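Local coordinates for protein alkane monooxygenase (Geobacillus thermodenitrificans, PDB 3B9O) that belongs to the luciferase-like monooxygenases, built on a TIM-barrel fold, and binds flavin mononucleotide, at residues 105-116 with 161-172. Numbering follows the deposited sequence.
Sequences FSTTYEHPYGHA and ADEYLEVCYKLW
Pro112 lies nearest Tyr164 and Ala116 nearest Cys168 where helix 112-116 passes helix 161-172, the axes 9.5 Å apart at closest and their directions 46° from each other. Before that helix, the loop from Thr107 to His111 bends round the ring of Tyr164. Tyr164 CG stands anti to the backbone N (chi1 -162°), which carries the ring off its helix and into the bend. Pro112 covers one face in a CH-pi contact, with CB 3.7 Å from the ring centroid. Thr107 covers the opposite face with CA and CG2. Beyond the ring, Tyr164 OH donates a hydrogen bond of 2.7 Å to Glu110 O, approaching from above the carbonyl plane. The tyrosine thus ties the loop to the helix. The same OH lies at the edge of the Phe105 ring.

Further along, Val167 CG1 packs on Pro112 CB at 3.8 Å. Leu171 CD1 presses tightly on Ala116 CB (3.5 Å) and also reaches Tyr113. Trp172 NE1 gives Ala116 O a nearly straight hydrogen bond of 3.0 Å (174°), with the oxygen close to the indole plane.

The contact joins a beta-alpha unit of the TIM barrel, strand 100-106 with the helix that follows, to helix 154-174. Trp132 of the adjacent parallel strand 130-135 touches Thr107 and Trp172, while Phe236 of helix 231-240 packs on Ala161 and Leu165.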
loop_
_atom_site.group_PDB
_atom_site.type_symbol
_atom_site.label_atom_id
_atom_site.label_comp_id
_atom_site.label_asym_id
_atom_site.label_seq_id
_atom_site.Cartn_x
_atom_site.Cartn_y
_atom_site.Cartn_z
ATOM N N PHE A 105 6.212 3.283 3.319
ATOM C CA PHE A 105 7.362 3.897 3.984
ATOM C C PHE A 105 6.842 5.018 4.901
ATOM O O PHE A 105 6.049 5.862 4.494
ATOM C CB PHE A 105 8.380 4.449 2.974
ATOM C CG PHE A 105 9.446 5.306 3.621
ATOM C CD1 PHE A 105 9.288 6.698 3.686
ATOM C CD2 PHE A 105 10.557 4.727 4.228
ATOM C CE1 PHE A 105 10.259 7.500 4.303
ATOM C CE2 PHE A 105 11.546 5.514 4.833
ATOM C CZ PHE A 105 11.387 6.912 4.874
ATOM N N SER A 106 7.275 4.975 6.153
ATOM C CA SER A 106 6.817 5.882 7.208
ATOM C C SER A 106 7.491 7.261 7.186
ATOM O O SER A 106 8.708 7.377 6.984
ATOM C CB SER A 106 7.104 5.217 8.567
ATOM O OG SER A 106 6.668 6.033 9.600
ATOM N N THR A 107 6.682 8.292 7.422
ATOM C CA THR A 107 7.135 9.678 7.609
ATOM C C THR A 107 7.742 9.980 9.016
ATOM O O THR A 107 8.257 11.078 9.272
ATOM C CB THR A 107 5.959 10.662 7.352
ATOM O OG1 THR A 107 4.809 10.292 8.123
ATOM C CG2 THR A 107 5.557 10.665 5.862
ATOM N N THR A 108 7.705 9.007 9.902
ATOM C CA THR A 108 7.885 9.300 11.323
ATOM C C THR A 108 9.358 9.274 11.756
ATOM O O THR A 108 9.728 10.025 12.666
ATOM C CB THR A 108 6.987 8.392 12.181
ATOM O OG1 THR A 108 5.633 8.547 11.750
ATOM C CG2 THR A 108 7.071 8.743 13.670
ATOM N N TYR A 109 10.186 8.450 11.081
ATOM C CA TYR A 109 11.546 8.137 11.582
ATOM C C TYR A 109 12.697 8.707 10.748
ATOM O O TYR A 109 13.571 9.384 11.286
ATOM C CB TYR A 109 11.709 6.606 11.843
ATOM C CG TYR A 109 10.596 6.065 12.712
ATOM C CD1 TYR A 109 10.482 6.463 14.057
ATOM C CD2 TYR A 109 9.619 5.217 12.184
ATOM C CE1 TYR A 109 9.435 6.015 14.859
ATOM C CE2 TYR A 109 8.557 4.751 12.981
ATOM C CZ TYR A 109 8.477 5.170 14.311
ATOM O OH TYR A 109 7.447 4.722 15.098
ATOM N N GLU A 110 12.682 8.483 9.439
ATOM C CA GLU A 110 13.864 8.784 8.621
ATOM C C GLU A 110 13.692 10.077 7.796
ATOM O O GLU A 110 12.583 10.373 7.318
ATOM C CB GLU A 110 14.213 7.574 7.733
ATOM C CG GLU A 110 14.363 6.207 8.486
ATOM C CD GLU A 110 14.444 5.023 7.515
ATOM O OE1 GLU A 110 13.642 4.036 7.633
ATOM O OE2 GLU A 110 15.301 5.109 6.601
ATOM N N HIS A 111 14.782 10.816 7.604
ATOM C CA HIS A 111 14.723 12.174 7.055
ATOM C C HIS A 111 14.232 12.188 5.617
ATOM O O HIS A 111 14.634 11.330 4.810
ATOM C CB HIS A 111 16.100 12.871 7.179
ATOM C CG HIS A 111 16.062 14.338 6.863
ATOM N ND1 HIS A 111 15.967 15.307 7.843
ATOM C CD2 HIS A 111 16.047 14.996 5.681
ATOM C CE1 HIS A 111 15.926 16.504 7.278
ATOM N NE2 HIS A 111 15.964 16.343 5.964
ATOM N N PRO A 112 13.368 13.157 5.270
ATOM C CA PRO A 112 12.883 13.260 3.887
ATOM C C PRO A 112 13.930 13.447 2.783
ATOM O O PRO A 112 13.639 13.105 1.650
ATOM C CB PRO A 112 11.919 14.479 3.931
ATOM C CG PRO A 112 12.364 15.231 5.169
ATOM C CD PRO A 112 12.730 14.176 6.137
ATOM N N TYR A 113 15.105 13.998 3.090
ATOM C CA TYR A 113 16.077 14.303 2.023
ATOM C C TYR A 113 16.616 12.999 1.447
ATOM O O TYR A 113 16.784 12.906 0.230
ATOM C CB TYR A 113 17.229 15.162 2.532
ATOM C CG TYR A 113 18.087 15.807 1.464
ATOM C CD1 TYR A 113 17.620 16.900 0.724
ATOM C CD2 TYR A 113 19.378 15.364 1.243
ATOM C CE1 TYR A 113 18.426 17.514 -0.216
ATOM C CE2 TYR A 113 20.218 15.997 0.313
ATOM C CZ TYR A 113 19.739 17.065 -0.394
ATOM O OH TYR A 113 20.524 17.670 -1.333
ATOM N N GLY A 114 16.822 12.012 2.326
ATOM C CA GLY A 114 17.309 10.684 1.927
ATOM C C GLY A 114 16.218 9.895 1.208
ATOM O O GLY A 114 16.484 9.247 0.184
ATOM N N HIS A 115 14.987 9.979 1.725
ATOM C CA HIS A 115 13.836 9.408 1.066
ATOM C C HIS A 115 13.582 9.984 -0.332
ATOM O O HIS A 115 13.213 9.257 -1.272
ATOM C CB HIS A 115 12.562 9.549 1.901
ATOM C CG HIS A 115 11.421 8.751 1.353
ATOM N ND1 HIS A 115 10.236 9.321 0.946
ATOM C CD2 HIS A 115 11.321 7.428 1.075
ATOM C CE1 HIS A 115 9.433 8.378 0.493
ATOM N NE2 HIS A 115 10.070 7.221 0.559
ATOM N N ALA A 116 13.751 11.294 -0.482
ATOM C CA ALA A 116 13.463 11.901 -1.756
ATOM C C ALA A 116 14.388 11.356 -2.840
ATOM O O ALA A 116 13.929 11.050 -3.944
ATOM C CB ALA A 116 13.548 13.450 -1.672
ATOM N N ALA A 161 3.833 14.278 8.902
ATOM C CA ALA A 161 3.662 13.779 7.553
ATOM C C ALA A 161 3.324 14.886 6.526
ATOM O O ALA A 161 3.841 14.862 5.395
ATOM C CB ALA A 161 2.618 12.674 7.547
ATOM N N ASP A 162 2.442 15.837 6.894
ATOM C CA ASP A 162 2.157 16.967 6.039
ATOM C C ASP A 162 3.443 17.669 5.591
ATOM O O ASP A 162 3.655 17.887 4.396
ATOM C CB ASP A 162 1.253 17.990 6.751
ATOM C CG ASP A 162 -0.214 17.644 6.663
ATOM O OD1 ASP A 162 -0.928 17.851 7.670
ATOM O OD2 ASP A 162 -0.689 17.194 5.591
ATOM N N GLU A 163 4.311 17.983 6.558
ATOM C CA GLU A 163 5.514 18.766 6.263
ATOM C C GLU A 163 6.546 17.875 5.533
ATOM O O GLU A 163 7.282 18.361 4.691
ATOM C CB GLU A 163 6.149 19.312 7.547
ATOM C CG GLU A 163 7.113 20.452 7.267
ATOM C CD GLU A 163 7.885 20.902 8.476
ATOM O OE1 GLU A 163 7.356 20.900 9.611
ATOM O OE2 GLU A 163 9.039 21.247 8.292
ATOM N N TYR A 164 6.570 16.583 5.878
ATOM C CA TYR A 164 7.431 15.604 5.222
ATOM C C TYR A 164 7.120 15.604 3.698
ATOM O O TYR A 164 8.027 15.689 2.857
ATOM C CB TYR A 164 7.167 14.216 5.849
ATOM C CG TYR A 164 8.253 13.197 5.583
ATOM C CD1 TYR A 164 9.074 12.746 6.627
ATOM C CD2 TYR A 164 8.478 12.701 4.280
ATOM C CE1 TYR A 164 10.084 11.820 6.430
ATOM C CE2 TYR A 164 9.527 11.756 4.052
ATOM C CZ TYR A 164 10.312 11.330 5.135
ATOM O OH TYR A 164 11.332 10.431 4.907
ATOM N N LEU A 165 5.844 15.469 3.372
ATOM C CA LEU A 165 5.376 15.565 1.976
ATOM C C LEU A 165 5.670 16.939 1.352
ATOM O O LEU A 165 6.062 17.012 0.196
ATOM C CB LEU A 165 3.901 15.184 1.870
ATOM C CG LEU A 165 3.593 13.673 1.752
ATOM C CD1 LEU A 165 2.108 13.556 1.650
ATOM C CD2 LEU A 165 4.228 13.058 0.503
ATOM N N GLU A 166 5.502 18.023 2.122
ATOM C CA GLU A 166 5.817 19.392 1.651
ATOM C C GLU A 166 7.250 19.389 1.107
ATOM O O GLU A 166 7.506 19.860 -0.011
ATOM C CB GLU A 166 5.687 20.427 2.811
ATOM C CG GLU A 166 5.599 21.912 2.351
ATOM C CD GLU A 166 5.669 23.041 3.480
ATOM O OE1 GLU A 166 5.859 24.227 3.049
ATOM O OE2 GLU A 166 5.555 22.782 4.741
ATOM N N VAL A 167 8.162 18.848 1.920
ATOM C CA VAL A 167 9.615 18.765 1.603
ATOM C C VAL A 167 9.869 17.933 0.354
ATOM O O VAL A 167 10.573 18.385 -0.558
ATOM C CB VAL A 167 10.453 18.175 2.801
ATOM C CG1 VAL A 167 11.896 17.950 2.407
ATOM C CG2 VAL A 167 10.361 19.104 4.060
ATOM N N CYS A 168 9.264 16.736 0.303
ATOM C CA CYS A 168 9.409 15.851 -0.860
ATOM C C CYS A 168 8.848 16.496 -2.116
ATOM O O CYS A 168 9.526 16.546 -3.162
ATOM C CB CYS A 168 8.774 14.469 -0.561
ATOM S SG CYS A 168 9.733 13.600 0.703
ATOM N N TYR A 169 7.639 17.065 -2.020
ATOM C CA TYR A 169 7.064 17.784 -3.190
ATOM C C TYR A 169 7.999 18.895 -3.700
ATOM O O TYR A 169 8.224 19.003 -4.905
ATOM C CB TYR A 169 5.706 18.447 -2.877
ATOM C CG TYR A 169 4.548 17.542 -2.500
ATOM C CD1 TYR A 169 3.543 18.021 -1.651
ATOM C CD2 TYR A 169 4.446 16.215 -2.980
ATOM C CE1 TYR A 169 2.452 17.240 -1.288
ATOM C CE2 TYR A 169 3.335 15.404 -2.626
ATOM C CZ TYR A 169 2.358 15.934 -1.765
ATOM O OH TYR A 169 1.273 15.176 -1.413
ATOM N N LYS A 170 8.540 19.731 -2.795
ATOM C CA LYS A 170 9.488 20.792 -3.234
ATOM C C LYS A 170 10.711 20.222 -3.957
ATOM O O LYS A 170 11.060 20.680 -5.021
ATOM C CB LYS A 170 9.935 21.651 -2.065
ATOM C CG LYS A 170 8.804 22.559 -1.506
ATOM C CD LYS A 170 9.197 23.075 -0.111
ATOM C CE LYS A 170 8.019 23.893 0.410
ATOM N NZ LYS A 170 8.399 24.716 1.558
ATOM N N LEU A 171 11.340 19.215 -3.369
ATOM C CA LEU A 171 12.455 18.490 -4.021
ATOM C C LEU A 171 12.115 17.900 -5.397
ATOM O O LEU A 171 12.815 18.104 -6.400
ATOM C CB LEU A 171 13.008 17.398 -3.062
ATOM C CG LEU A 171 13.608 17.909 -1.737
ATOM C CD1 LEU A 171 13.898 16.765 -0.775
ATOM C CD2 LEU A 171 14.900 18.779 -1.995
ATOM N N TRP A 172 11.013 17.176 -5.446
ATOM C CA TRP A 172 10.636 16.441 -6.636
ATOM C C TRP A 172 10.101 17.276 -7.793
ATOM O O TRP A 172 10.328 16.923 -8.932
ATOM C CB TRP A 172 9.588 15.389 -6.276
ATOM C CG TRP A 172 10.114 14.250 -5.454
ATOM C CD1 TRP A 172 11.363 13.710 -5.516
ATOM C CD2 TRP A 172 9.364 13.442 -4.535
ATOM N NE1 TRP A 172 11.457 12.643 -4.648
ATOM C CE2 TRP A 172 10.241 12.438 -4.052
ATOM C CE3 TRP A 172 8.035 13.478 -4.053
ATOM C CZ2 TRP A 172 9.849 11.503 -3.079
ATOM C CZ3 TRP A 172 7.633 12.549 -3.107
ATOM C CH2 TRP A 172 8.541 11.559 -2.628
#